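Local coordinates for exotoxin A (Pseudomonas aeruginosa, PDB 1IKP), which acts as an NAD-dependent ADP-ribosyltransferase toxin, probably entering host cells and modifying elongation factor 2 so that protein synthesis stops, at residues 109-114 with 270-275; 171-177 with 223-229; 185-189 with 216-220; 200-205 with 232-237; 527-531 with 602-606. The protein carries 2 engineered substitutions. All coordinates share one frame; numbering follows the deposited sequence.

In the fold
Interactions 1 to 4 gather around the receptor-binding domain, whereas interaction 5 lies on the catalytic domain, its centre 44 to 54 Å from the centres of the others. The four touch one another in the order 1, 3, 2, 4. Trp187 of interaction 3 packs on the loop of interaction 1, with its CD2 3.5 Å from Pro110 CD, and Ala177 of interaction 2 meets the helix start of interaction 3, its CB 3.5 Å from Thr219 O. Interactions 2 and 4 have centres about 14 Å apart and meet through Tyr225, the engineered Gln201 and a weak ion pair of Lys223 with Asp200. Interaction 1 joins the binding and targeting regions of the chain.

Interaction 1. Residues 109-114 with 270-275; sequences KPSNIK and ETFTRH
Glu270 reaches across to Asn112 and Lys114. CG stands between the backbone N and the carbonyl carbon (chi1 61°), and the extended chain beyond it aims the carboxylate at the strand. CB and CG both pass 3.9 Å from Asn112 ND2; CD lies 3.4 Å from both that nitrogen and Lys114 NZ. At the tip, OE1 accepts from Asn112 ND2 at 2.9 Å in a nearly straight bond (167°); the donor comes from above the carboxylate plane, and amide and carboxylate stand 79° apart. OE2 forms a salt bridge with Lys114 NZ at 2.8 Å, met on the syn side but tilted out of the carboxylate plane. That same NZ donates to Asn112 OD1 at 2.9 Å, so the ammonium links amide oxygen and carboxylate, and Trp190 and Thr134 add further bonds to OD1 and NZ. Water 2 ties Asn112 ND2 to Glu270 O. Further along, water 1 accepts from Ser111 N and, at 3.0 Å, from Arg274 NH1, while Glu136 holds Ser111 OG and Arg276 O takes Arg274 NE. This is a polar, water-bridged seam between domains: the start of strand 112-120, within the binding region, against a loop of the targeting region.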
# COMPACT_ATOMS: atom_id res chain seq x y z
N LYS A 109 6.64 13.00 13.50
CA LYS A 109 7.28 12.00 12.67
C LYS A 109 6.85 10.57 12.93
O LYS A 109 6.34 10.23 14.01
CB LYS A 109 8.78 12.06 12.89
CG LYS A 109 9.20 11.71 14.32
CD LYS A 109 10.72 11.64 14.44
CE LYS A 109 11.18 11.53 15.88
NZ LYS A 109 10.83 12.76 16.64
N PRO A 110 7.00 9.71 11.92
CA PRO A 110 6.67 8.29 12.01
C PRO A 110 7.67 7.80 13.07
O PRO A 110 8.74 8.39 13.24
CB PRO A 110 7.02 7.76 10.63
CG PRO A 110 6.75 8.94 9.74
CD PRO A 110 7.30 10.09 10.52
N SER A 111 7.35 6.71 13.77
CA SER A 111 8.25 6.20 14.80
C SER A 111 9.09 5.00 14.35
O SER A 111 9.46 4.15 15.16
CB SER A 111 7.44 5.83 16.05
OG SER A 111 6.36 4.96 15.79
N ASN A 112 9.43 4.96 13.07
CA ASN A 112 10.21 3.87 12.53
C ASN A 112 11.29 4.39 11.60
O ASN A 112 11.31 5.58 11.24
CB ASN A 112 9.30 2.90 11.75
CG ASN A 112 8.55 3.57 10.60
OD1 ASN A 112 9.12 3.92 9.56
ND2 ASN A 112 7.24 3.77 10.79
N ILE A 113 12.22 3.50 11.27
CA ILE A 113 13.24 3.82 10.27
C ILE A 113 12.98 2.94 9.04
O ILE A 113 12.27 1.92 9.12
CB ILE A 113 14.70 3.55 10.73
CG1 ILE A 113 14.94 2.06 10.96
CG2 ILE A 113 15.04 4.42 11.88
CD1 ILE A 113 16.43 1.74 11.15
N LYS A 114 13.56 3.35 7.91
CA LYS A 114 13.50 2.53 6.69
C LYS A 114 14.92 2.07 6.45
O LYS A 114 15.87 2.79 6.76
CB LYS A 114 13.07 3.32 5.45
CG LYS A 114 11.73 4.00 5.56
CD LYS A 114 10.62 3.04 5.95
CE LYS A 114 9.25 3.74 5.90
NZ LYS A 114 8.37 3.09 6.88
N GLU A 270 1.83 1.15 8.71
CA GLU A 270 2.78 1.24 9.82
C GLU A 270 2.25 1.93 11.09
O GLU A 270 2.91 1.93 12.13
CB GLU A 270 4.10 1.87 9.33
CG GLU A 270 3.96 3.27 8.78
CD GLU A 270 5.22 3.75 8.04
OE1 GLU A 270 5.81 4.74 8.48
OE2 GLU A 270 5.60 3.13 7.02
N THR A 271 1.05 2.50 11.02
CA THR A 271 0.46 3.12 12.20
C THR A 271 0.12 1.98 13.17
O THR A 271 0.16 2.15 14.39
CB THR A 271 -0.82 3.87 11.81
OG1 THR A 271 -0.44 5.08 11.13
CG2 THR A 271 -1.66 4.19 13.04
N PHE A 272 -0.17 0.82 12.61
CA PHE A 272 -0.54 -0.34 13.43
C PHE A 272 0.62 -1.13 14.03
O PHE A 272 0.40 -2.06 14.82
CB PHE A 272 -1.46 -1.24 12.63
CG PHE A 272 -2.73 -0.55 12.23
CD1 PHE A 272 -3.75 -0.35 13.16
CD2 PHE A 272 -2.89 -0.03 10.95
CE1 PHE A 272 -4.90 0.38 12.84
CE2 PHE A 272 -4.04 0.71 10.60
CZ PHE A 272 -5.05 0.91 11.56
N THR A 273 1.84 -0.78 13.65
CA THR A 273 3.03 -1.44 14.19
C THR A 273 3.75 -0.48 15.13
O THR A 273 4.85 -0.80 15.63
CB THR A 273 4.00 -1.89 13.06
OG1 THR A 273 4.16 -0.84 12.10
CG2 THR A 273 3.49 -3.14 12.37
N ARG A 274 3.16 0.68 15.39
CA ARG A 274 3.78 1.65 16.28
C ARG A 274 4.05 1.13 17.70
O ARG A 274 3.26 0.36 18.26
CB ARG A 274 2.93 2.92 16.41
CG ARG A 274 3.06 3.85 15.23
CD ARG A 274 2.10 5.00 15.36
NE ARG A 274 2.38 5.84 16.52
CZ ARG A 274 3.29 6.81 16.55
NH1 ARG A 274 4.02 7.11 15.48
NH2 ARG A 274 3.44 7.52 17.66
N HIS A 275 5.16 1.60 18.27
CA HIS A 275 5.55 1.24 19.63
C HIS A 275 4.48 1.76 20.60
O HIS A 275 4.14 1.10 21.59
CB HIS A 275 6.90 1.89 19.94
CG HIS A 275 7.42 1.62 21.32
ND1 HIS A 275 7.54 0.35 21.84
CD2 HIS A 275 7.93 2.46 22.25
CE1 HIS A 275 8.11 0.42 23.04
NE2 HIS A 275 8.36 1.69 23.30
O HOH W 1 4.61 5.65 12.95
O HOH W 2 5.38 3.10 12.88

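Interaction 2. Residues 171-177 with 223-229; sequences GVSVVMA and KIYRVLA
An antiparallel strand pair with a classic beta bulge at one end joins Val172-Met176 to Ile224-Ala229. The regular part is built on two hydrogen-bonded pairs. Val174 N gives to Arg226 O at 2.8 Å and Arg226 N returns to Val174 O at 2.9 Å; Met176 and Ile224 form the second such reciprocal pair. At the far end Val172 O takes two donors, Leu228 N at 2.8 Å and Ala229 N at a longer 3.3 Å. Leu228 and Ala229 together therefore face the single residue Val172, shifting the register by one just where the second chain turns its corner. In the fold, strand 224-228 pairs along strand 164-176 of the large sheet of the binding domain, which belongs to the concanavalin-like clan of beta sandwiches; the backbone of strand 164-176 also bonds to strand 40-49.

Side chains alternate between the faces. Val172, Val174 and Met176 share one with Ile224, Arg226 and Ala229, and there Val174 CG1 lies over the rim of one face of the Arg226 guanidinium. Leu228, in the bulge, reaches Val174 as well, its CD2 3.9 Å from Val174 CG1. Ser173, Val175, Tyr225 and Val227 occupy the other face. Tyr225 has CG anti to its N (chi1 173°), which swings the ring diagonally across to the neighbouring strand, where CE1 lies 3.4 Å from Ser173 CB. Val175 CG2 likewise rests on the aliphatic part of Lys223, 3.5 Å from CB.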
# COMPACT_ATOMS: atom_id res chain seq x y z
N GLY A 171 28.48 8.47 4.54
CA GLY A 171 28.02 9.82 4.78
C GLY A 171 26.57 9.88 5.22
O GLY A 171 25.87 8.85 5.28
N VAL A 172 26.13 11.09 5.52
CA VAL A 172 24.76 11.32 5.96
C VAL A 172 24.30 12.67 5.42
O VAL A 172 25.04 13.66 5.45
CB VAL A 172 24.63 11.26 7.52
CG1 VAL A 172 25.55 12.27 8.19
CG2 VAL A 172 23.18 11.47 7.92
N SER A 173 23.07 12.69 4.92
CA SER A 173 22.48 13.89 4.37
C SER A 173 21.14 14.10 5.03
O SER A 173 20.61 13.20 5.68
CB SER A 173 22.28 13.75 2.86
OG SER A 173 21.38 12.69 2.53
N VAL A 174 20.61 15.31 4.90
CA VAL A 174 19.30 15.60 5.44
C VAL A 174 18.52 16.35 4.39
O VAL A 174 19.06 17.17 3.65
CB VAL A 174 19.36 16.47 6.70
CG1 VAL A 174 19.96 17.84 6.39
CG2 VAL A 174 17.94 16.62 7.30
N VAL A 175 17.24 16.02 4.29
CA VAL A 175 16.35 16.71 3.38
C VAL A 175 15.23 17.28 4.24
O VAL A 175 14.61 16.58 5.04
CB VAL A 175 15.78 15.79 2.28
CG1 VAL A 175 15.06 14.61 2.88
CG2 VAL A 175 14.83 16.56 1.40
N MET A 176 15.03 18.59 4.11
CA MET A 176 14.02 19.28 4.89
C MET A 176 12.88 19.70 3.98
O MET A 176 13.10 20.21 2.88
CB MET A 176 14.62 20.53 5.56
CG MET A 176 15.70 20.27 6.58
SD MET A 176 15.12 19.30 8.00
CE MET A 176 13.82 20.40 8.63
N ALA A 177 11.66 19.47 4.45
CA ALA A 177 10.51 19.84 3.66
C ALA A 177 10.31 21.33 3.78
O ALA A 177 10.87 21.97 4.67
CB ALA A 177 9.27 19.11 4.16
N LYS A 223 11.50 20.72 -1.14
CA LYS A 223 12.51 20.31 -0.17
C LYS A 223 13.90 20.90 -0.43
O LYS A 223 14.21 21.29 -1.56
CB LYS A 223 12.61 18.78 -0.16
CG LYS A 223 13.01 18.19 -1.50
CD LYS A 223 12.76 16.68 -1.54
CE LYS A 223 12.77 16.16 -2.96
NZ LYS A 223 14.07 16.37 -3.66
N ILE A 224 14.69 20.96 0.63
CA ILE A 224 16.07 21.46 0.58
C ILE A 224 16.96 20.35 1.11
O ILE A 224 16.75 19.83 2.21
CB ILE A 224 16.25 22.72 1.43
CG1 ILE A 224 15.39 23.85 0.86
CG2 ILE A 224 17.72 23.13 1.44
CD1 ILE A 224 15.34 25.08 1.72
N TYR A 225 17.98 20.01 0.32
CA TYR A 225 18.94 18.94 0.60
C TYR A 225 20.33 19.41 1.03
O TYR A 225 20.86 20.35 0.47
CB TYR A 225 19.08 18.09 -0.66
CG TYR A 225 20.15 17.04 -0.61
CD1 TYR A 225 19.91 15.80 -0.04
CD2 TYR A 225 21.42 17.28 -1.17
CE1 TYR A 225 20.89 14.82 -0.01
CE2 TYR A 225 22.41 16.30 -1.14
CZ TYR A 225 22.13 15.07 -0.56
OH TYR A 225 23.09 14.09 -0.52
N ARG A 226 20.92 18.73 2.01
CA ARG A 226 22.26 19.08 2.47
C ARG A 226 23.02 17.88 2.98
O ARG A 226 22.47 17.04 3.69
CB ARG A 226 22.19 20.08 3.63
CG ARG A 226 21.70 21.45 3.27
CD ARG A 226 20.93 22.02 4.44
NE ARG A 226 21.68 21.93 5.69
CZ ARG A 226 21.12 21.86 6.89
NH1 ARG A 226 19.80 21.88 7.01
NH2 ARG A 226 21.87 21.79 7.98
N VAL A 227 24.30 17.80 2.63
CA VAL A 227 25.16 16.73 3.13
C VAL A 227 25.65 17.23 4.49
O VAL A 227 26.17 18.35 4.61
CB VAL A 227 26.41 16.49 2.23
CG1 VAL A 227 27.36 15.50 2.91
CG2 VAL A 227 25.97 15.95 0.87
N LEU A 228 25.47 16.42 5.52
CA LEU A 228 25.90 16.81 6.86
C LEU A 228 27.30 16.30 7.22
O LEU A 228 28.05 16.95 7.95
CB LEU A 228 24.88 16.33 7.90
CG LEU A 228 23.45 16.89 7.80
CD1 LEU A 228 22.58 16.25 8.87
CD2 LEU A 228 23.45 18.41 7.97
N ALA A 229 27.65 15.12 6.73
CA ALA A 229 28.96 14.54 7.02
C ALA A 229 29.33 13.53 5.95
O ALA A 229 28.46 12.97 5.27
CB ALA A 229 28.96 13.87 8.42

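Interaction 3. Residues 185-189 with 216-220; sequences KRWSE and LDDTW
Arg186 meets Asp217 and, with Glu189, makes a salt-bridge network where the starts of two short helices of the binding domain, 188-191 and 218-221, come together. The arginine is stretched out from CG to NE, starting from CG trans to the backbone N (chi1 177°), and this full reach slides its guanidinium under the aspartate. The two flat groups stack nearly parallel: Asp217 OD2 sits 3.4 Å from Arg186 CZ, over the centre of the plane. No N-H points at that oxygen, so the attraction is of charges alone. Ser188 CB packs on the opposite face.

Glu189 bends at chi2 (88°), turning its carboxylate back so that OE2 accepts from Arg186 NE at 2.9 Å, on the syn side but in a bond tilted out of both the carboxylate and the guanidinium planes. Two waters extend the grip. Water 3 is shared by Arg186 NH2, Glu189 OE2 and Asp217 N; water 4 gives to Glu189 OE2 and Asp217 O and accepts from Trp220 N. Glu189 OE2 thus bonds to the arginine and to both waters, an arrangement expected to stabilise its negative charge. The carbon part of the same side chain rests on Leu216, CG to CD2 3.9 Å.

The two tryptophans meet obliquely, neither stacked nor edge to face, with Trp220 CZ2 over the rim of one Trp187 face, 3.9 Å from CZ3. The Trp220 indole is held by its N-H: NE1 donates to Arg186 O at 2.8 Å and 173°, with the oxygen in the indole plane, and Gln40 NE2 bonds to that same carbonyl oxygen.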
# COMPACT_ATOMS: atom_id res chain seq x y z
N LYS A 185 2.11 19.06 8.61
CA LYS A 185 3.06 17.96 8.44
C LYS A 185 2.50 16.89 7.53
O LYS A 185 1.40 16.37 7.76
CB LYS A 185 3.40 17.35 9.80
CG LYS A 185 4.04 18.31 10.78
CD LYS A 185 5.36 18.85 10.26
CE LYS A 185 6.08 19.66 11.32
NZ LYS A 185 6.40 18.83 12.52
N ARG A 186 3.24 16.55 6.49
CA ARG A 186 2.82 15.53 5.53
C ARG A 186 3.81 14.36 5.53
O ARG A 186 5.00 14.56 5.28
CB ARG A 186 2.74 16.14 4.13
CG ARG A 186 2.37 15.17 3.01
CD ARG A 186 2.28 15.90 1.66
NE ARG A 186 2.03 15.00 0.54
CZ ARG A 186 0.90 14.33 0.34
NH1 ARG A 186 -0.11 14.46 1.19
NH2 ARG A 186 0.77 13.54 -0.72
N TRP A 187 3.33 13.15 5.83
CA TRP A 187 4.21 11.98 5.83
C TRP A 187 3.71 10.84 4.96
O TRP A 187 4.09 9.68 5.14
CB TRP A 187 4.43 11.46 7.26
CG TRP A 187 5.28 12.34 8.11
CD1 TRP A 187 4.86 13.16 9.12
CD2 TRP A 187 6.71 12.48 8.05
NE1 TRP A 187 5.93 13.79 9.70
CE2 TRP A 187 7.08 13.39 9.07
CE3 TRP A 187 7.71 11.91 7.24
CZ2 TRP A 187 8.42 13.76 9.30
CZ3 TRP A 187 9.04 12.28 7.47
CH2 TRP A 187 9.38 13.19 8.49
N SER A 188 2.86 11.14 3.99
CA SER A 188 2.35 10.08 3.12
C SER A 188 3.41 9.42 2.24
O SER A 188 3.37 8.20 2.04
CB SER A 188 1.20 10.61 2.25
OG SER A 188 1.61 11.73 1.51
N GLU A 189 4.35 10.19 1.72
CA GLU A 189 5.38 9.62 0.86
C GLU A 189 6.25 8.60 1.60
O GLU A 189 6.66 7.59 1.02
CB GLU A 189 6.26 10.74 0.28
CG GLU A 189 5.52 11.75 -0.62
CD GLU A 189 4.91 12.92 0.14
OE1 GLU A 189 4.89 12.92 1.40
OE2 GLU A 189 4.44 13.87 -0.53
N LEU A 216 5.11 15.38 -6.60
CA LEU A 216 4.94 15.64 -5.18
C LEU A 216 4.12 16.88 -4.86
O LEU A 216 4.15 17.87 -5.61
CB LEU A 216 6.30 15.79 -4.49
CG LEU A 216 7.31 14.64 -4.56
CD1 LEU A 216 8.58 15.06 -3.83
CD2 LEU A 216 6.72 13.39 -3.91
N ASP A 217 3.40 16.82 -3.75
CA ASP A 217 2.62 17.95 -3.29
C ASP A 217 3.67 18.97 -2.85
O ASP A 217 4.84 18.62 -2.67
CB ASP A 217 1.74 17.54 -2.11
CG ASP A 217 0.49 16.79 -2.55
OD1 ASP A 217 0.45 16.32 -3.71
OD2 ASP A 217 -0.44 16.65 -1.73
N ASP A 218 3.25 20.21 -2.67
CA ASP A 218 4.16 21.29 -2.30
C ASP A 218 5.15 21.04 -1.16
O ASP A 218 6.32 21.38 -1.27
CB ASP A 218 3.37 22.57 -1.99
CG ASP A 218 2.64 23.10 -3.21
OD1 ASP A 218 3.23 23.09 -4.31
OD2 ASP A 218 1.48 23.54 -3.06
N THR A 219 4.68 20.44 -0.07
CA THR A 219 5.53 20.19 1.10
C THR A 219 6.90 19.60 0.77
O THR A 219 7.95 20.19 1.09
CB THR A 219 4.83 19.24 2.10
OG1 THR A 219 3.59 19.83 2.52
CG2 THR A 219 5.71 19.01 3.32
N TRP A 220 6.92 18.44 0.14
CA TRP A 220 8.19 17.83 -0.18
C TRP A 220 8.73 18.25 -1.54
O TRP A 220 9.93 18.12 -1.82
CB TRP A 220 8.08 16.30 -0.06
CG TRP A 220 7.87 15.86 1.36
CD1 TRP A 220 6.68 15.54 1.96
CD2 TRP A 220 8.87 15.75 2.39
NE1 TRP A 220 6.88 15.23 3.29
CE2 TRP A 220 8.21 15.35 3.58
CE3 TRP A 220 10.26 15.95 2.42
CZ2 TRP A 220 8.90 15.15 4.78
CZ3 TRP A 220 10.93 15.75 3.61
CH2 TRP A 220 10.25 15.35 4.78
O HOH W 3 3.19 14.10 -2.72
O HOH W 4 4.73 16.64 -0.65

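Interaction 4. Residues 200-205 with 232-237; sequences DQLDGV and PAKHDL. Engineered in segment 200-205: Gln201 (natural residue Pro).
The flat amide of Gln201, an engineered residue where the natural sequence has proline, lies against the ring of Pro232. Pro232 CB sits over the amide, almost equally far from OE1 (3.6 Å), CD and NE2, so it is the flat of the group and not one end that is touched. The ends of the amide turn elsewhere, OE1 to Ser46 and NE2 to Tyr225, both in weak hydrogen bonds. A second flat group, the carboxylate of Asp203, has OD2 3.5 Å from Lys234 NZ in a salt bridge. OD2 also stands only 2.8 Å from Asp200 O, two acceptors side by side, and the ammonium that attends both probably eases their repulsion.

Lys234 gets there on a long straight chain, CG trans to N (chi1 -179°), bent only at the last torsion. Its NZ donates to Asp200 O at 2.9 Å, close to the direction in which the C=O points. The same oxygen receives Asp203 N, which folds the 3-10 turn at Asp200-Gln201. Next along, water 5 donates to Gln201 O at 2.8 Å and accepts from His235 N, bridging the two backbones. Beyond it the loops meet through apolar packing of Val205 CG2 on Leu237 CD2 at 3.8 Å.

Between these, Leu202-Val205 form a type II beta turn, with Gly204 at a positive phi (94°) and in the N-cap position of helix 205-210. The whole is two irregular loops of the binding domain laid side by side over its beta strands, one of them running into a helix start.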
# COMPACT_ATOMS: atom_id res chain seq x y z
N ASP A 200 17.50 12.71 -2.83
CA ASP A 200 18.24 13.23 -3.97
C ASP A 200 19.21 12.20 -4.52
O ASP A 200 19.44 12.14 -5.73
CB ASP A 200 18.99 14.50 -3.56
CG ASP A 200 18.06 15.63 -3.17
OD1 ASP A 200 17.25 15.44 -2.24
OD2 ASP A 200 18.13 16.70 -3.80
N GLN A 201 19.77 11.38 -3.64
CA GLN A 201 20.72 10.36 -4.06
C GLN A 201 20.10 9.34 -5.00
O GLN A 201 20.81 8.60 -5.68
CB GLN A 201 21.30 9.67 -2.82
CG GLN A 201 22.20 10.57 -1.99
CD GLN A 201 22.46 10.03 -0.60
OE1 GLN A 201 22.83 8.87 -0.43
NE2 GLN A 201 22.26 10.87 0.41
N LEU A 202 18.77 9.32 -5.07
CA LEU A 202 18.07 8.38 -5.93
C LEU A 202 17.14 9.04 -6.96
O LEU A 202 16.15 8.45 -7.40
CB LEU A 202 17.26 7.41 -5.07
CG LEU A 202 18.09 6.49 -4.18
CD1 LEU A 202 17.19 5.48 -3.50
CD2 LEU A 202 19.15 5.77 -5.02
N ASP A 203 17.48 10.26 -7.38
CA ASP A 203 16.65 10.95 -8.36
C ASP A 203 16.49 10.14 -9.64
O ASP A 203 17.47 9.59 -10.15
CB ASP A 203 17.24 12.32 -8.71
CG ASP A 203 17.15 13.30 -7.57
OD1 ASP A 203 16.06 13.38 -6.95
OD2 ASP A 203 18.15 14.00 -7.30
N GLY A 204 15.26 10.05 -10.14
CA GLY A 204 14.99 9.31 -11.36
C GLY A 204 14.57 7.86 -11.19
O GLY A 204 14.00 7.25 -12.11
N VAL A 205 14.82 7.29 -10.02
CA VAL A 205 14.46 5.90 -9.80
C VAL A 205 12.94 5.69 -9.77
O VAL A 205 12.43 4.75 -10.40
CB VAL A 205 15.07 5.36 -8.48
CG1 VAL A 205 14.60 3.92 -8.23
CG2 VAL A 205 16.60 5.39 -8.57
N PRO A 232 28.20 11.03 0.63
CA PRO A 232 27.29 10.03 0.09
C PRO A 232 27.44 9.88 -1.42
O PRO A 232 27.76 10.84 -2.13
CB PRO A 232 25.91 10.56 0.47
CG PRO A 232 26.17 11.39 1.70
CD PRO A 232 27.48 12.06 1.40
N ALA A 233 27.20 8.67 -1.90
CA ALA A 233 27.29 8.37 -3.31
C ALA A 233 25.95 8.60 -4.02
O ALA A 233 24.89 8.49 -3.42
CB ALA A 233 27.71 6.92 -3.49
N LYS A 234 26.03 8.92 -5.31
CA LYS A 234 24.86 9.11 -6.16
C LYS A 234 25.19 8.22 -7.35
O LYS A 234 25.86 8.65 -8.29
CB LYS A 234 24.72 10.57 -6.58
CG LYS A 234 23.49 10.84 -7.44
CD LYS A 234 23.31 12.33 -7.69
CE LYS A 234 22.18 12.59 -8.68
NZ LYS A 234 20.88 12.00 -8.23
N HIS A 235 24.72 6.98 -7.29
CA HIS A 235 25.00 6.00 -8.31
C HIS A 235 24.28 6.15 -9.64
O HIS A 235 23.11 6.52 -9.69
CB HIS A 235 24.74 4.60 -7.75
CG HIS A 235 25.54 4.28 -6.53
ND1 HIS A 235 25.00 4.26 -5.26
CD2 HIS A 235 26.85 3.98 -6.38
CE1 HIS A 235 25.94 3.96 -4.38
NE2 HIS A 235 27.08 3.79 -5.04
N ASP A 236 25.00 5.87 -10.73
CA ASP A 236 24.40 5.92 -12.05
C ASP A 236 23.52 4.68 -12.07
O ASP A 236 23.83 3.69 -11.41
CB ASP A 236 25.47 5.81 -13.14
CG ASP A 236 26.34 7.05 -13.22
OD1 ASP A 236 25.78 8.16 -13.25
OD2 ASP A 236 27.58 6.91 -13.27
N LEU A 237 22.42 4.73 -12.81
CA LEU A 237 21.50 3.61 -12.85
C LEU A 237 21.66 2.64 -14.02
O LEU A 237 21.97 3.03 -15.14
CB LEU A 237 20.05 4.13 -12.84
CG LEU A 237 19.64 5.18 -11.80
CD1 LEU A 237 18.19 5.58 -12.05
CD2 LEU A 237 19.81 4.63 -10.39
O HOH W 5 22.58 6.45 -5.27

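Interaction 5. Residues 527-531 with 602-606; sequences VERLI and SQPGK
Pro604 lays its pyrrolidine ring between the backbone and the side chain of Arg529, on helix 523-531. Pro604 CG is 3.3 Å from Arg529 O and equally 3.3 Å from Arg529 NH1, so one residue touches the ring from two directions. The arginine runs straight from CB and then bends at chi3 (71°), which brings the guanidinium back obliquely against the ring carbons. Its NH2 forms a salt bridge with Glu526.

Leu530 supplies the second branch: CD2 reaches past Pro604 CD to lie 3.3 Å from Ser602 O and 3.6 Å from Gln603 CA, while its side chain also packs on Tyr512 and Ile542 of the domain's strands. On the backbone, Pro604 CA offers a C-H...O contact to Leu530 O at 3.5 Å. Two waters make the conventional bonds. Water 6 accepts from Arg529 NH2 at 2.7 Å and donates to Ser602 O; water 7 donates to Leu530 O, also at 2.7 Å, and accepts from Gly605 N.

Helix 523-531 belongs to the catalytic ADP-ribosyltransferase region, and the tail against it is the last modelled part of the chain. With one C-H...O contact, apolar packing of the proline ring and two water bridges in place of direct hydrogen bonds, the tail is probably held lightly, consistent with the poor order of Lys606 and with a mobile C-terminus carrying the REDLK signal.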
# COMPACT_ATOMS: atom_id res chain seq x y z
N VAL A 527 -18.19 -15.51 -22.60
CA VAL A 527 -17.30 -14.51 -22.03
C VAL A 527 -15.85 -15.02 -22.07
O VAL A 527 -14.93 -14.25 -22.32
CB VAL A 527 -17.71 -14.14 -20.60
CG1 VAL A 527 -16.70 -13.17 -19.99
CG2 VAL A 527 -19.10 -13.50 -20.61
N GLU A 528 -15.65 -16.32 -21.85
CA GLU A 528 -14.29 -16.85 -21.90
C GLU A 528 -13.77 -16.76 -23.32
O GLU A 528 -12.59 -16.50 -23.53
CB GLU A 528 -14.24 -18.30 -21.38
CG GLU A 528 -14.70 -18.41 -19.94
CD GLU A 528 -14.41 -19.77 -19.30
OE1 GLU A 528 -14.45 -20.80 -20.02
OE2 GLU A 528 -14.16 -19.80 -18.08
N ARG A 529 -14.65 -16.97 -24.30
CA ARG A 529 -14.24 -16.87 -25.69
C ARG A 529 -13.78 -15.43 -25.96
O ARG A 529 -12.73 -15.21 -26.56
CB ARG A 529 -15.39 -17.23 -26.62
CG ARG A 529 -15.00 -17.30 -28.09
CD ARG A 529 -16.22 -17.59 -28.97
NE ARG A 529 -17.14 -16.46 -29.05
CZ ARG A 529 -17.00 -15.45 -29.89
NH1 ARG A 529 -15.98 -15.41 -30.74
NH2 ARG A 529 -17.89 -14.46 -29.90
N LEU A 530 -14.56 -14.46 -25.51
CA LEU A 530 -14.22 -13.06 -25.72
C LEU A 530 -12.92 -12.61 -25.04
O LEU A 530 -12.07 -12.00 -25.67
CB LEU A 530 -15.37 -12.15 -25.25
CG LEU A 530 -16.66 -12.14 -26.08
CD1 LEU A 530 -17.77 -11.48 -25.29
CD2 LEU A 530 -16.44 -11.40 -27.39
N ILE A 531 -12.74 -12.96 -23.76
CA ILE A 531 -11.56 -12.53 -23.03
C ILE A 531 -10.32 -13.38 -23.34
O ILE A 531 -9.20 -12.95 -23.09
CB ILE A 531 -11.83 -12.47 -21.50
CG1 ILE A 531 -12.02 -13.88 -20.92
CG2 ILE A 531 -13.06 -11.59 -21.24
CD1 ILE A 531 -12.41 -13.91 -19.44
N SER A 602 -16.74 -6.46 -29.14
CA SER A 602 -17.78 -7.49 -29.17
C SER A 602 -17.25 -8.81 -29.71
O SER A 602 -17.99 -9.77 -29.87
CB SER A 602 -18.96 -7.02 -30.01
OG SER A 602 -18.57 -6.82 -31.36
N GLN A 603 -15.95 -8.85 -29.99
CA GLN A 603 -15.33 -10.07 -30.50
C GLN A 603 -13.98 -10.26 -29.82
O GLN A 603 -13.41 -9.31 -29.30
CB GLN A 603 -15.12 -9.98 -32.02
CG GLN A 603 -16.39 -10.04 -32.83
CD GLN A 603 -16.14 -9.80 -34.31
OE1 GLN A 603 -15.74 -8.71 -34.71
NE2 GLN A 603 -16.38 -10.82 -35.13
N PRO A 604 -13.45 -11.49 -29.81
CA PRO A 604 -12.15 -11.76 -29.19
C PRO A 604 -11.06 -11.04 -29.95
O PRO A 604 -11.23 -10.72 -31.12
CB PRO A 604 -12.00 -13.28 -29.32
CG PRO A 604 -13.41 -13.77 -29.45
CD PRO A 604 -14.05 -12.73 -30.33
N GLY A 605 -9.94 -10.79 -29.29
CA GLY A 605 -8.83 -10.14 -29.97
C GLY A 605 -8.39 -10.98 -31.15
O GLY A 605 -8.45 -12.21 -31.10
N LYS A 606 -7.95 -10.32 -32.22
CA LYS A 606 -7.50 -11.02 -33.42
C LYS A 606 -6.16 -11.71 -33.20
O LYS A 606 -5.19 -11.36 -33.91
CB LYS A 606 -7.40 -10.04 -34.58
O HOH W 6 -18.02 -12.28 -31.49
O HOH W 7 -9.57 -12.20 -26.59